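PDB 6OFQ: heme-binding protein A / AI-2 binding protein A from Helicobacter pylori SS1, which binds peptides, as a periplasmic substrate-binding protein of type II that probably delivers them to an ABC transporter of the inner membrane. Local coordinates for residues 25-30 against 236-240; 68-73 against 519-525; 512-516 against 528-532. One frame throughout, in Å; residues are numbered along the deposited sequence.

Interaction 1: 25-30 against 236-240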
ATOM      1  N   GLU A  25     -30.909  -6.233   9.411  1.00 24.17           N
ATOM      2  CA  GLU A  25     -29.936  -5.142   9.288  1.00 25.16           C
ATOM      3  C   GLU A  25     -29.800  -4.450  10.649  1.00 23.57           C
ATOM      4  O   GLU A  25     -28.710  -4.101  11.111  1.00 15.78           O
ATOM      5  CB  GLU A  25     -30.324  -4.021   8.330  1.00 27.29           C
ATOM      6  CG  GLU A  25     -29.802  -4.075   6.910  1.00 30.26           C
ATOM      7  CD  GLU A  25     -28.301  -4.212   6.827  1.00 28.29           C
ATOM      8  OE1 GLU A  25     -27.634  -3.247   7.188  1.00 22.87           O
ATOM      9  OE2 GLU A  25     -27.862  -5.254   6.300  1.00 29.92           O
ATOM     10  N   GLN A  26     -30.934  -4.146  11.251  1.00 23.19           N
ATOM     11  CA  GLN A  26     -30.960  -3.441  12.543  1.00 26.43           C
ATOM     12  C   GLN A  26     -30.123  -4.101  13.639  1.00 21.68           C
ATOM     13  O   GLN A  26     -29.421  -3.431  14.399  1.00 21.02           O
ATOM     14  CB  GLN A  26     -32.417  -3.322  13.020  1.00 32.55           C
ATOM     15  CG  GLN A  26     -32.611  -2.601  14.350  1.00 41.06           C
ATOM     16  CD  GLN A  26     -31.934  -1.240  14.421  1.00 47.40           C
ATOM     17  OE1 GLN A  26     -32.239  -0.343  13.629  1.00 56.56           O
ATOM     18  NE2 GLN A  26     -31.046  -1.058  15.404  1.00 50.13           N
ATOM     19  N   LYS A  27     -30.180  -5.425  13.689  1.00 20.41           N
ATOM     20  CA  LYS A  27     -29.423  -6.191  14.658  1.00 23.05           C
ATOM     21  C   LYS A  27     -27.901  -6.066  14.465  1.00 18.24           C
ATOM     22  O   LYS A  27     -27.138  -6.413  15.370  1.00 19.52           O
ATOM     23  CB  LYS A  27     -29.820  -7.666  14.594  1.00 27.57           C
ATOM     24  CG  LYS A  27     -31.281  -7.956  14.925  1.00 38.95           C
ATOM     25  CD  LYS A  27     -31.428  -9.392  15.431  1.00 47.33           C
ATOM     26  CE  LYS A  27     -32.722 -10.077  15.013  1.00 56.15           C
ATOM     27  NZ  LYS A  27     -32.813 -11.391  15.713  1.00 61.22           N
ATOM     28  N   ARG A  28     -27.461  -5.635  13.277  1.00 15.39           N
ATOM     29  CA  ARG A  28     -26.040  -5.455  13.015  1.00 12.43           C
ATOM     30  C   ARG A  28     -25.441  -4.298  13.778  1.00 11.68           C
ATOM     31  O   ARG A  28     -24.228  -4.306  14.016  1.00 12.00           O
ATOM     32  CB  ARG A  28     -25.776  -5.311  11.525  1.00 11.24           C
ATOM     33  CG  ARG A  28     -26.089  -6.587  10.763  1.00 12.24           C
ATOM     34  CD  ARG A  28     -25.788  -6.400   9.299  1.00 12.69           C
ATOM     35  NE  ARG A  28     -25.961  -7.622   8.532  1.00 12.92           N
ATOM     36  CZ  ARG A  28     -25.543  -7.795   7.286  1.00 14.63           C
ATOM     37  NH1 ARG A  28     -24.976  -6.825   6.604  1.00 14.99           N
ATOM     38  NH2 ARG A  28     -25.771  -8.969   6.715  1.00 15.84           N
ATOM     39  N   PHE A  29     -26.200  -3.267  14.125  1.00 10.64           N
ATOM     40  CA  PHE A  29     -25.625  -2.068  14.681  1.00 10.41           C
ATOM     41  C   PHE A  29     -25.181  -2.166  16.128  1.00 10.29           C
ATOM     42  O   PHE A  29     -25.806  -2.915  16.912  1.00 11.57           O
ATOM     43  CB  PHE A  29     -26.620  -0.902  14.573  1.00 11.63           C
ATOM     44  CG  PHE A  29     -26.782  -0.389  13.168  1.00 10.85           C
ATOM     45  CD1 PHE A  29     -27.723  -0.954  12.340  1.00 12.02           C
ATOM     46  CD2 PHE A  29     -25.974   0.613  12.685  1.00 11.14           C
ATOM     47  CE1 PHE A  29     -27.827  -0.528  11.034  1.00 12.71           C
ATOM     48  CE2 PHE A  29     -26.076   1.072  11.381  1.00 12.73           C
ATOM     49  CZ  PHE A  29     -27.035   0.497  10.585  1.00 11.15           C
ATOM     50  N   GLY A  30     -24.044  -1.532  16.393  1.00  9.68           N
ATOM     51  CA  GLY A  30     -23.581  -1.370  17.766  1.00  8.79           C
ATOM     52  C   GLY A  30     -22.320  -2.190  18.034  1.00  8.36           C
ATOM     53  O   GLY A  30     -22.233  -3.385  17.654  1.00  9.74           O
ATOM     54  N   PRO A 236     -23.942   4.971   3.755  1.00  9.18           N
ATOM     55  CA  PRO A 236     -24.601   4.039   4.700  1.00  9.74           C
ATOM     56  C   PRO A 236     -23.825   4.068   6.007  1.00  8.42           C
ATOM     57  O   PRO A 236     -22.579   3.974   5.998  1.00  8.73           O
ATOM     58  CB  PRO A 236     -24.486   2.664   4.066  1.00  9.84           C
ATOM     59  CG  PRO A 236     -24.133   2.919   2.636  1.00 11.36           C
ATOM     60  CD  PRO A 236     -23.438   4.263   2.568  1.00 10.78           C
ATOM     61  N   LYS A 237     -24.516   4.297   7.111  1.00  8.61           N
ATOM     62  CA  LYS A 237     -23.825   4.501   8.387  1.00  9.06           C
ATOM     63  C   LYS A 237     -23.035   3.241   8.812  1.00  7.40           C
ATOM     64  O   LYS A 237     -23.496   2.120   8.564  1.00  9.16           O
ATOM     65  CB  LYS A 237     -24.816   4.960   9.470  1.00 11.01           C
ATOM     66  CG  LYS A 237     -25.677   6.168   9.126  1.00 13.44           C
ATOM     67  CD  LYS A 237     -24.845   7.412   8.993  1.00 14.77           C
ATOM     68  CE  LYS A 237     -25.716   8.619   8.619  1.00 18.11           C
ATOM     69  NZ  LYS A 237     -25.931   8.507   7.152  1.00 24.59           N
ATOM     70  N   ALA A 238     -21.866   3.471   9.395  1.00  7.19           N
ATOM     71  CA  ALA A 238     -21.116   2.347   9.925  1.00  7.87           C
ATOM     72  C   ALA A 238     -21.948   1.587  10.945  1.00  7.84           C
ATOM     73  O   ALA A 238     -22.744   2.172  11.717  1.00  8.37           O
ATOM     74  CB  ALA A 238     -19.848   2.850  10.588  1.00  7.46           C
ATOM     75  N   TYR A 239     -21.671   0.294  11.088  1.00  6.39           N
ATOM     76  CA  TYR A 239     -22.327  -0.474  12.128  1.00  6.60           C
ATOM     77  C   TYR A 239     -21.760  -0.280  13.506  1.00  6.75           C
ATOM     78  O   TYR A 239     -22.478  -0.204  14.519  1.00  7.96           O
ATOM     79  CB  TYR A 239     -22.360  -1.954  11.832  1.00  7.12           C
ATOM     80  CG  TYR A 239     -23.040  -2.392  10.552  1.00  7.85           C
ATOM     81  CD1 TYR A 239     -24.416  -2.225  10.370  1.00  9.17           C
ATOM     82  CD2 TYR A 239     -22.348  -3.072   9.570  1.00  8.37           C
ATOM     83  CE1 TYR A 239     -25.038  -2.617   9.197  1.00 10.57           C
ATOM     84  CE2 TYR A 239     -22.964  -3.515   8.440  1.00  9.41           C
ATOM     85  CZ  TYR A 239     -24.323  -3.326   8.259  1.00 10.81           C
ATOM     86  OH  TYR A 239     -24.990  -3.821   7.143  1.00 13.04           O
ATOM     87  N   LEU A 240     -20.432  -0.251  13.572  1.00  6.11           N
ATOM     88  CA  LEU A 240     -19.733  -0.163  14.835  1.00  6.05           C
ATOM     89  C   LEU A 240     -19.755   1.227  15.428  1.00  5.88           C
ATOM     90  O   LEU A 240     -19.660   2.246  14.713  1.00  6.58           O
ATOM     91  CB  LEU A 240     -18.268  -0.580  14.621  1.00  5.69           C
ATOM     92  CG  LEU A 240     -18.090  -2.056  14.300  1.00  6.16           C
ATOM     93  CD1 LEU A 240     -16.748  -2.293  13.623  1.00  6.09           C
ATOM     94  CD2 LEU A 240     -18.218  -2.950  15.541  1.00  6.13           C
TER
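Tyr239 packs its ring against Arg28 and Phe29, the last residues of a type I beta turn, Gln26 to Phe29, which leads the chain out of the short N-terminal helix 23-26 of this type II periplasmic binding protein. Its own segment, 236-240, belongs to the loop between strands 224-229 and 242-247. The packed part of the contact centres on that ring. Arg28 CB sits over one face, 3.9 Å from the centroid of the Tyr239 ring, a CH-pi contact displaced toward the rim. Phe29 meets the same ring in a T-shaped stack: the edge of Tyr239 points at the face of Phe29, with the planes at 71° and Tyr239 CD1 over the centre of the phenylalanine. Beyond the rings, the backbones join through a nearly straight bond from Gly30 N to Tyr239 O, 2.8 Å long. Lys237 lies on the looser side: its carbonyl O stays 4.0 Å from Phe29 CE2, while its ammonium turns back to Tyr233 O and Gly235 O. The other polar margin lies at the phenol. Glu25, bent at chi2 (-54°), brings its carboxylate to the ring edge, and Arg28 reaches the same hydroxyl along a chain extended from CG to NE, its guanidinium at 76° to the ring. Glu25 OE2 lies well out of the guanidinium plane, so the salt bridge with Arg28 rests on charge alone. One bond received and one given fix the hydroxyl: Arg28 NH1 donates to Tyr239 OH at 3.1 Å, and Tyr239 OH donates to the syn lone pair of Glu25 OE1 at 2.7 Å.

Interaction 2: 68-73 against 519-525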
ATOM      1  N   PHE A  68     -13.585   2.307  -3.759  1.00  3.73           N
ATOM      2  CA  PHE A  68     -13.698   0.893  -4.194  1.00  4.38           C
ATOM      3  C   PHE A  68     -14.790   0.234  -3.386  1.00  4.95           C
ATOM      4  O   PHE A  68     -14.800   0.264  -2.139  1.00  5.18           O
ATOM      5  CB  PHE A  68     -12.335   0.216  -4.063  1.00  4.81           C
ATOM      6  CG  PHE A  68     -11.364   0.854  -4.998  1.00  5.55           C
ATOM      7  CD1 PHE A  68     -11.399   0.531  -6.356  1.00  5.57           C
ATOM      8  CD2 PHE A  68     -10.436   1.732  -4.533  1.00  5.87           C
ATOM      9  CE1 PHE A  68     -10.539   1.189  -7.226  1.00  6.91           C
ATOM     10  CE2 PHE A  68      -9.585   2.386  -5.403  1.00  6.11           C
ATOM     11  CZ  PHE A  68      -9.684   2.170  -6.753  1.00  6.31           C
ATOM     12  N   LYS A  69     -15.746  -0.382  -4.052  1.00  4.84           N
ATOM     13  CA  LYS A  69     -16.832  -1.025  -3.328  1.00  5.65           C
ATOM     14  C   LYS A  69     -16.256  -2.111  -2.385  1.00  4.79           C
ATOM     15  O   LYS A  69     -15.407  -2.902  -2.775  1.00  4.46           O
ATOM     16  CB  LYS A  69     -17.754  -1.683  -4.361  1.00  6.73           C
ATOM     17  CG  LYS A  69     -18.817  -2.566  -3.730  1.00  8.63           C
ATOM     18  CD  LYS A  69     -19.836  -3.006  -4.755  1.00 11.47           C
ATOM     19  CE  LYS A  69     -20.775  -4.010  -4.133  1.00 15.86           C
ATOM     20  NZ  LYS A  69     -21.672  -4.501  -5.222  1.00 19.39           N
ATOM     21  N   TYR A  70     -16.606  -2.048  -1.101  1.00  4.52           N
ATOM     22  CA  TYR A  70     -15.936  -2.903  -0.118  1.00  4.67           C
ATOM     23  C   TYR A  70     -15.904  -4.368  -0.455  1.00  4.47           C
ATOM     24  O   TYR A  70     -16.924  -4.929  -0.891  1.00  5.38           O
ATOM     25  CB  TYR A  70     -16.523  -2.616   1.281  1.00  4.66           C
ATOM     26  CG  TYR A  70     -15.697  -3.302   2.359  1.00  4.32           C
ATOM     27  CD1 TYR A  70     -14.419  -2.836   2.634  1.00  4.22           C
ATOM     28  CD2 TYR A  70     -16.078  -4.480   2.982  1.00  4.25           C
ATOM     29  CE1 TYR A  70     -13.576  -3.515   3.517  1.00  4.28           C
ATOM     30  CE2 TYR A  70     -15.251  -5.105   3.910  1.00  4.54           C
ATOM     31  CZ  TYR A  70     -13.970  -4.676   4.156  1.00  4.34           C
ATOM     32  OH  TYR A  70     -13.135  -5.333   5.000  1.00  4.40           O
ATOM     33  N   GLY A  71     -14.705  -4.937  -0.414  1.00  4.87           N
ATOM     34  CA  GLY A  71     -14.520  -6.340  -0.739  1.00  4.52           C
ATOM     35  C   GLY A  71     -14.133  -6.614  -2.172  1.00  4.57           C
ATOM     36  O   GLY A  71     -13.919  -7.755  -2.597  1.00  4.90           O
ATOM     37  N   THR A  72     -14.051  -5.525  -2.931  1.00  4.84           N
ATOM     38  CA  THR A  72     -13.900  -5.601  -4.402  1.00  4.51           C
ATOM     39  C   THR A  72     -12.797  -4.639  -4.867  1.00  4.93           C
ATOM     40  O   THR A  72     -12.242  -3.851  -4.084  1.00  4.38           O
ATOM     41  CB  THR A  72     -15.184  -5.275  -5.188  1.00  4.84           C
ATOM     42  OG1 THR A  72     -15.342  -3.870  -5.324  1.00  4.88           O
ATOM     43  CG2 THR A  72     -16.380  -5.936  -4.578  1.00  5.94           C
ATOM     44  N   THR A  73     -12.547  -4.670  -6.187  1.00  5.54           N
ATOM     45  CA  THR A  73     -11.708  -3.688  -6.877  1.00  5.94           C
ATOM     46  C   THR A  73     -12.506  -2.808  -7.837  1.00  5.51           C
ATOM     47  O   THR A  73     -11.930  -2.162  -8.708  1.00  6.70           O
ATOM     48  CB  THR A  73     -10.549  -4.382  -7.613  1.00  6.68           C
ATOM     49  OG1 THR A  73     -11.080  -5.136  -8.696  1.00  7.78           O
ATOM     50  CG2 THR A  73      -9.771  -5.302  -6.629  1.00  7.48           C
ATOM     51  N   THR A 519     -10.741  -9.732   0.496  1.00  4.67           N
ATOM     52  CA  THR A 519     -10.743  -9.520  -0.958  1.00  4.97           C
ATOM     53  C   THR A 519     -10.810  -8.041  -1.306  1.00  4.84           C
ATOM     54  O   THR A 519     -11.259  -7.208  -0.533  1.00  4.86           O
ATOM     55  CB  THR A 519     -11.917 -10.269  -1.597  1.00  5.19           C
ATOM     56  OG1 THR A 519     -13.166  -9.869  -1.028  1.00  6.16           O
ATOM     57  CG2 THR A 519     -11.706 -11.809  -1.412  1.00  5.28           C
ATOM     58  N   GLY A 520     -10.364  -7.740  -2.519  1.00  3.98           N
ATOM     59  CA  GLY A 520     -10.423  -6.385  -3.074  1.00  4.11           C
ATOM     60  C   GLY A 520      -9.356  -5.499  -2.489  1.00  3.75           C
ATOM     61  O   GLY A 520      -8.328  -5.966  -2.015  1.00  4.16           O
ATOM     62  N   VAL A 521      -9.503  -4.187  -2.625  1.00  3.67           N
ATOM     63  CA  VAL A 521      -8.500  -3.214  -2.142  1.00  3.92           C
ATOM     64  C   VAL A 521      -9.110  -2.387  -0.999  1.00  4.07           C
ATOM     65  O   VAL A 521     -10.317  -2.299  -0.773  1.00  4.16           O
ATOM     66  CB  VAL A 521      -7.992  -2.343  -3.323  1.00  4.06           C
ATOM     67  CG1 VAL A 521      -7.249  -3.187  -4.364  1.00  4.33           C
ATOM     68  CG2 VAL A 521      -9.134  -1.558  -3.943  1.00  4.11           C
ATOM     69  N   SER A 522      -8.246  -1.677  -0.314  1.00  3.91           N
ATOM     70  CA  SER A 522      -8.588  -0.912   0.884  1.00  3.95           C
ATOM     71  C   SER A 522      -9.406  -1.773   1.855  1.00  4.32           C
ATOM     72  O   SER A 522     -10.558  -1.475   2.225  1.00  4.11           O
ATOM     73  CB  SER A 522      -9.285   0.417   0.549  1.00  4.26           C
ATOM     74  OG  SER A 522      -9.379   1.210   1.745  1.00  5.16           O
ATOM     75  N   VAL A 523      -8.811  -2.890   2.249  1.00  4.22           N
ATOM     76  CA  VAL A 523      -9.549  -3.880   3.017  1.00  4.22           C
ATOM     77  C   VAL A 523      -9.827  -3.546   4.476  1.00  4.56           C
ATOM     78  O   VAL A 523     -10.646  -4.182   5.117  1.00  4.58           O
ATOM     79  CB  VAL A 523      -8.891  -5.294   2.924  1.00  4.64           C
ATOM     80  CG1 VAL A 523      -8.689  -5.700   1.478  1.00  5.41           C
ATOM     81  CG2 VAL A 523      -7.559  -5.305   3.663  1.00  4.64           C
ATOM     82  N   ASN A 524      -9.041  -2.607   5.008  1.00  3.95           N
ATOM     83  CA  ASN A 524      -9.142  -2.224   6.422  1.00  4.24           C
ATOM     84  C   ASN A 524     -10.012  -1.043   6.704  1.00  4.77           C
ATOM     85  O   ASN A 524      -9.849  -0.358   7.712  1.00  4.72           O
ATOM     86  CB  ASN A 524      -7.756  -2.102   7.047  1.00  4.69           C
ATOM     87  CG  ASN A 524      -7.037  -3.445   7.033  1.00  4.59           C
ATOM     88  OD1 ASN A 524      -7.599  -4.467   7.410  1.00  5.69           O
ATOM     89  ND2 ASN A 524      -5.809  -3.460   6.512  1.00  5.65           N
ATOM     90  N   ARG A 525     -10.969  -0.800   5.813  1.00  4.92           N
ATOM     91  CA  ARG A 525     -12.127   0.042   6.115  1.00  5.74           C
ATOM     92  C   ARG A 525     -13.098  -0.812   6.922  1.00  5.44           C
ATOM     93  O   ARG A 525     -13.345  -1.985   6.579  1.00  6.70           O
ATOM     94  CB  ARG A 525     -12.800   0.466   4.818  1.00  5.51           C
ATOM     95  CG  ARG A 525     -11.964   1.503   4.095  1.00  6.00           C
ATOM     96  CD  ARG A 525     -12.518   1.828   2.725  1.00  5.80           C
ATOM     97  NE  ARG A 525     -12.431   0.674   1.836  1.00  5.70           N
ATOM     98  CZ  ARG A 525     -13.142   0.529   0.756  1.00  5.14           C
ATOM     99  NH1 ARG A 525     -14.070   1.399   0.425  1.00  5.18           N
ATOM    100  NH2 ARG A 525     -12.898  -0.519  -0.018  1.00  4.77           N
TER
HETATM  101  O   HOH W   1     -12.326  -3.740   0.198  1.00 11.18           O
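Both terminal nitrogens of Arg525 converge on the carbonyl oxygen of Phe68, just before the type II beta turn, Lys69 to Thr72, that links strands 66-68 and 75-85. The arginine belongs to 519-525, in the loop between strands 513-514 and 530-531 near the C terminus. The bonds are 2.9 Å from NH1 and 3.0 Å from NH2 of Arg525 to Phe68 O. The oxygen is in the guanidinium plane, but only NH1 lies in the plane of the carbonyl; NH2 stands above it. Tyr70 runs alongside the arginine, pointing the other way, its ring at 70° to the guanidinium and CD1 over one face of that group. The phenol continues to the neighbouring type I turn, Ser522 to Arg525, where Tyr70 OH donates to Val523 O at 2.7 Å. Elsewhere in this first shell, Val521 CG2 lies over the face of the Phe68 ring, Thr519 OG1 donates to Gly71 O, and Val521 N bonds to Thr72 O. Backbones come close at Gly520, where a CB would run into Gly71 and Thr72.

The second shell sets these groups in place. Lys69 O takes both Thr72 N and Thr72 OG1. A water joins the loops, accepting from Gly71 N and donating to Val521 O. Outside the two segments, Lys517 N also bonds to the Tyr70 hydroxyl. The chain of Arg525 bends at chi3 (-66°), turning the guanidinium back toward its own loop. There Arg525 NH2 donates to Val521 O, and Arg525 NE binds a lone pair of Ser522 O at 2.9 Å with an N-H...O angle of 171°.

Interaction 3: 512-516 against 528-532; sequences KVKGY and KVYLE
A short two-stranded antiparallel sheet near the C terminus pairs strand 513-514 with strand 530-531. Lys514 and Tyr530 form its hydrogen-bonded pair: Lys514 N to Tyr530 O is 2.8 Å and nearly straight, and Tyr530 N returns a bond of the same kind to Lys514 O. Glu532 N extends the pairing by donating to Lys512 O at 2.9 Å. Between these bonds Val513 faces Leu531 as a non-hydrogen-bonded pair.

Side chains of Lys514 and Tyr530 share one face of the sheet. The Tyr530 ring folds over its partner because, with chi1 at 61°, CG is flanked by both the backbone N and the carbonyl carbon, which carries the ring across to the other strand. Lys514 CB then lies over the ring face, 3.5 Å from the centroid of Tyr530 and only 20° off its normal, a close CH-pi contact; Lys514 CG follows over the CE2 and CZ side.

The two strands form a beta hairpin with a long connecting loop, which, with residues 519-525, reaches toward the turn at 68-73. At the end nearer that loop Gly515 has a positive phi, and a CB there would collide with Lys528 O. Val529 CG2 meets Tyr516 CB at 4.0 Å and lies at the edge of the tyrosine ring, whose hydroxyl is hydrogen-bonded to Asn524 OD1. On the face opposite Tyr530, Val513 splits its branches: CG1 touches Val529 CG1 at 3.7 Å, whereas CG2 runs beside Leu531 CD2.

At the solvent margin Lys514 bends at chi2 and its CE passes the Glu532 carboxylate. The charged atoms, Lys514 NZ and Glu532 OE1, remain 4.4 Å apart, and a water bridges them, accepting from NZ at 3.1 Å and donating to OE1 at 2.7 Å.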
ATOM      1  N   LYS A 512     -17.665 -14.003  16.044  1.00  7.75           N
ATOM      2  CA  LYS A 512     -18.706 -12.974  16.125  1.00  7.95           C
ATOM      3  C   LYS A 512     -18.421 -11.789  15.208  1.00  7.98           C
ATOM      4  O   LYS A 512     -19.297 -10.974  14.970  1.00  8.93           O
ATOM      5  CB  LYS A 512     -18.841 -12.368  17.546  1.00  9.77           C
ATOM      6  CG  LYS A 512     -17.658 -11.537  18.039  1.00 10.91           C
ATOM      7  CD  LYS A 512     -17.695 -10.770  19.389  1.00 13.49           C
ATOM      8  CE  LYS A 512     -17.277 -11.734  20.454  1.00 15.63           C
ATOM      9  NZ  LYS A 512     -17.420 -11.145  21.824  1.00 14.50           N
ATOM     10  N   VAL A 513     -17.191 -11.613  14.745  1.00  7.13           N
ATOM     11  CA  VAL A 513     -16.859 -10.471  13.874  1.00  6.40           C
ATOM     12  C   VAL A 513     -17.213 -10.867  12.426  1.00  6.59           C
ATOM     13  O   VAL A 513     -16.635 -11.802  11.885  1.00  7.88           O
ATOM     14  CB  VAL A 513     -15.372 -10.067  14.000  1.00  6.08           C
ATOM     15  CG1 VAL A 513     -15.036  -8.951  13.007  1.00  6.36           C
ATOM     16  CG2 VAL A 513     -15.041  -9.676  15.435  1.00  6.90           C
ATOM     17  N   LYS A 514     -18.164 -10.127  11.881  1.00  6.19           N
ATOM     18  CA  LYS A 514     -18.691 -10.384  10.547  1.00  6.45           C
ATOM     19  C   LYS A 514     -18.480  -9.181   9.660  1.00  6.14           C
ATOM     20  O   LYS A 514     -18.297  -8.062  10.141  1.00  6.73           O
ATOM     21  CB  LYS A 514     -20.202 -10.543  10.618  1.00  7.61           C
ATOM     22  CG  LYS A 514     -20.688 -11.656  11.526  1.00 10.61           C
ATOM     23  CD  LYS A 514     -20.140 -12.984  11.111  1.00 12.92           C
ATOM     24  CE  LYS A 514     -20.719 -14.048  12.041  1.00 18.54           C
ATOM     25  NZ  LYS A 514     -20.422 -15.363  11.426  1.00 24.11           N
ATOM     26  N   GLY A 515     -18.487  -9.447   8.344  1.00  5.52           N
ATOM     27  CA  GLY A 515     -18.465  -8.351   7.395  1.00  5.88           C
ATOM     28  C   GLY A 515     -17.095  -7.939   6.912  1.00  6.04           C
ATOM     29  O   GLY A 515     -17.019  -7.161   5.935  1.00  6.51           O
ATOM     30  N   TYR A 516     -16.057  -8.323   7.629  1.00  5.59           N
ATOM     31  CA  TYR A 516     -14.718  -8.019   7.147  1.00  5.22           C
ATOM     32  C   TYR A 516     -14.466  -8.852   5.893  1.00  5.06           C
ATOM     33  O   TYR A 516     -14.860 -10.015   5.850  1.00  5.36           O
ATOM     34  CB  TYR A 516     -13.682  -8.339   8.209  1.00  5.59           C
ATOM     35  CG  TYR A 516     -12.250  -7.993   7.843  1.00  5.23           C
ATOM     36  CD1 TYR A 516     -11.782  -6.692   8.012  1.00  5.62           C
ATOM     37  CD2 TYR A 516     -11.404  -8.923   7.276  1.00  5.32           C
ATOM     38  CE1 TYR A 516     -10.473  -6.362   7.746  1.00  5.38           C
ATOM     39  CE2 TYR A 516     -10.091  -8.605   6.995  1.00  6.12           C
ATOM     40  CZ  TYR A 516      -9.665  -7.310   7.171  1.00  5.82           C
ATOM     41  OH  TYR A 516      -8.347  -6.945   6.872  1.00  7.49           O
ATOM     42  N   LYS A 528     -18.327  -1.782   7.114  1.00  5.56           N
ATOM     43  CA  LYS A 528     -19.238  -2.927   6.866  1.00  5.70           C
ATOM     44  C   LYS A 528     -19.091  -3.991   7.927  1.00  5.45           C
ATOM     45  O   LYS A 528     -19.776  -4.995   7.905  1.00  5.58           O
ATOM     46  CB  LYS A 528     -19.055  -3.542   5.474  1.00  5.36           C
ATOM     47  CG  LYS A 528     -18.981  -2.537   4.345  1.00  5.85           C
ATOM     48  CD  LYS A 528     -20.200  -1.617   4.315  1.00  5.75           C
ATOM     49  CE  LYS A 528     -20.099  -0.613   3.169  1.00  6.32           C
ATOM     50  NZ  LYS A 528     -21.218   0.343   3.142  1.00  7.05           N
ATOM     51  N   VAL A 529     -18.165  -3.800   8.887  1.00  5.48           N
ATOM     52  CA  VAL A 529     -17.916  -4.851   9.902  1.00  5.57           C
ATOM     53  C   VAL A 529     -18.952  -4.730  11.015  1.00  6.09           C
ATOM     54  O   VAL A 529     -19.304  -3.622  11.416  1.00  6.79           O
ATOM     55  CB  VAL A 529     -16.488  -4.708  10.485  1.00  5.80           C
ATOM     56  CG1 VAL A 529     -16.223  -5.764  11.558  1.00  5.83           C
ATOM     57  CG2 VAL A 529     -15.526  -4.943   9.335  1.00  6.45           C
ATOM     58  N   TYR A 530     -19.444  -5.862  11.518  1.00  6.53           N
ATOM     59  CA  TYR A 530     -20.397  -5.779  12.628  1.00  6.99           C
ATOM     60  C   TYR A 530     -20.158  -6.981  13.501  1.00  7.15           C
ATOM     61  O   TYR A 530     -19.437  -7.946  13.171  1.00  7.98           O
ATOM     62  CB  TYR A 530     -21.863  -5.758  12.136  1.00  7.14           C
ATOM     63  CG  TYR A 530     -22.334  -6.965  11.370  1.00  8.03           C
ATOM     64  CD1 TYR A 530     -22.080  -7.124   9.999  1.00  8.05           C
ATOM     65  CD2 TYR A 530     -22.953  -8.024  11.999  1.00  8.11           C
ATOM     66  CE1 TYR A 530     -22.488  -8.237   9.302  1.00  8.68           C
ATOM     67  CE2 TYR A 530     -23.380  -9.121  11.294  1.00  8.80           C
ATOM     68  CZ  TYR A 530     -23.193  -9.238   9.926  1.00  9.50           C
ATOM     69  OH  TYR A 530     -23.657 -10.344   9.214  1.00 12.71           O
ATOM     70  N   LEU A 531     -20.747  -6.879  14.698  1.00  6.72           N
ATOM     71  CA  LEU A 531     -20.669  -7.966  15.666  1.00  7.52           C
ATOM     72  C   LEU A 531     -21.997  -8.696  15.758  1.00  9.55           C
ATOM     73  O   LEU A 531     -23.043  -8.068  15.897  1.00 10.92           O
ATOM     74  CB  LEU A 531     -20.303  -7.365  17.022  1.00  7.74           C
ATOM     75  CG  LEU A 531     -19.060  -6.469  17.059  1.00  7.09           C
ATOM     76  CD1 LEU A 531     -18.772  -5.996  18.504  1.00  7.66           C
ATOM     77  CD2 LEU A 531     -17.861  -7.158  16.417  1.00  8.21           C
ATOM     78  N   GLU A 532     -21.919 -10.017  15.620  1.00 10.10           N
ATOM     79  CA  GLU A 532     -23.119 -10.813  15.468  1.00 14.08           C
ATOM     80  C   GLU A 532     -23.809 -10.839  16.812  1.00 16.29           C
ATOM     81  O   GLU A 532     -23.162 -11.008  17.838  1.00 16.41           O
ATOM     82  CB  GLU A 532     -22.795 -12.221  15.047  1.00 16.55           C
ATOM     83  CG  GLU A 532     -24.163 -12.843  14.815  1.00 24.35           C
ATOM     84  CD  GLU A 532     -24.048 -14.073  13.974  1.00 31.79           C
ATOM     85  OE1 GLU A 532     -23.480 -15.039  14.543  1.00 35.52           O
ATOM     86  OE2 GLU A 532     -24.496 -13.971  12.808  1.00 41.54           O
TER
HETATM   87  O   HOH W   2     -21.824 -17.048  13.676  1.00 40.58           O

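In the fold
From the N terminus, residues 25-30 lead into strand 32-37 and meet 236-240 some 200 residues later, just ahead of strand 242-247 in the same mixed sheet; interaction 1 closes that loop. Interaction 2 opens inside it, at 68-73, and closes far beyond it at 519-525, so the two cross. Interaction 3 crosses interaction 2 as well, since 519-525 lies between its arms, but follows interaction 1 in series. In space interactions 1 and 3 touch, with centres about 9 Å apart and the rings of Tyr239 and Tyr530 edge-to-face. Interactions 2 and 3 meet through Tyr516, against Tyr70 and Asn524. The C-terminal residues thus contact both the loops beside strands 32-37 and 242-247 and the turn after strand 66-68.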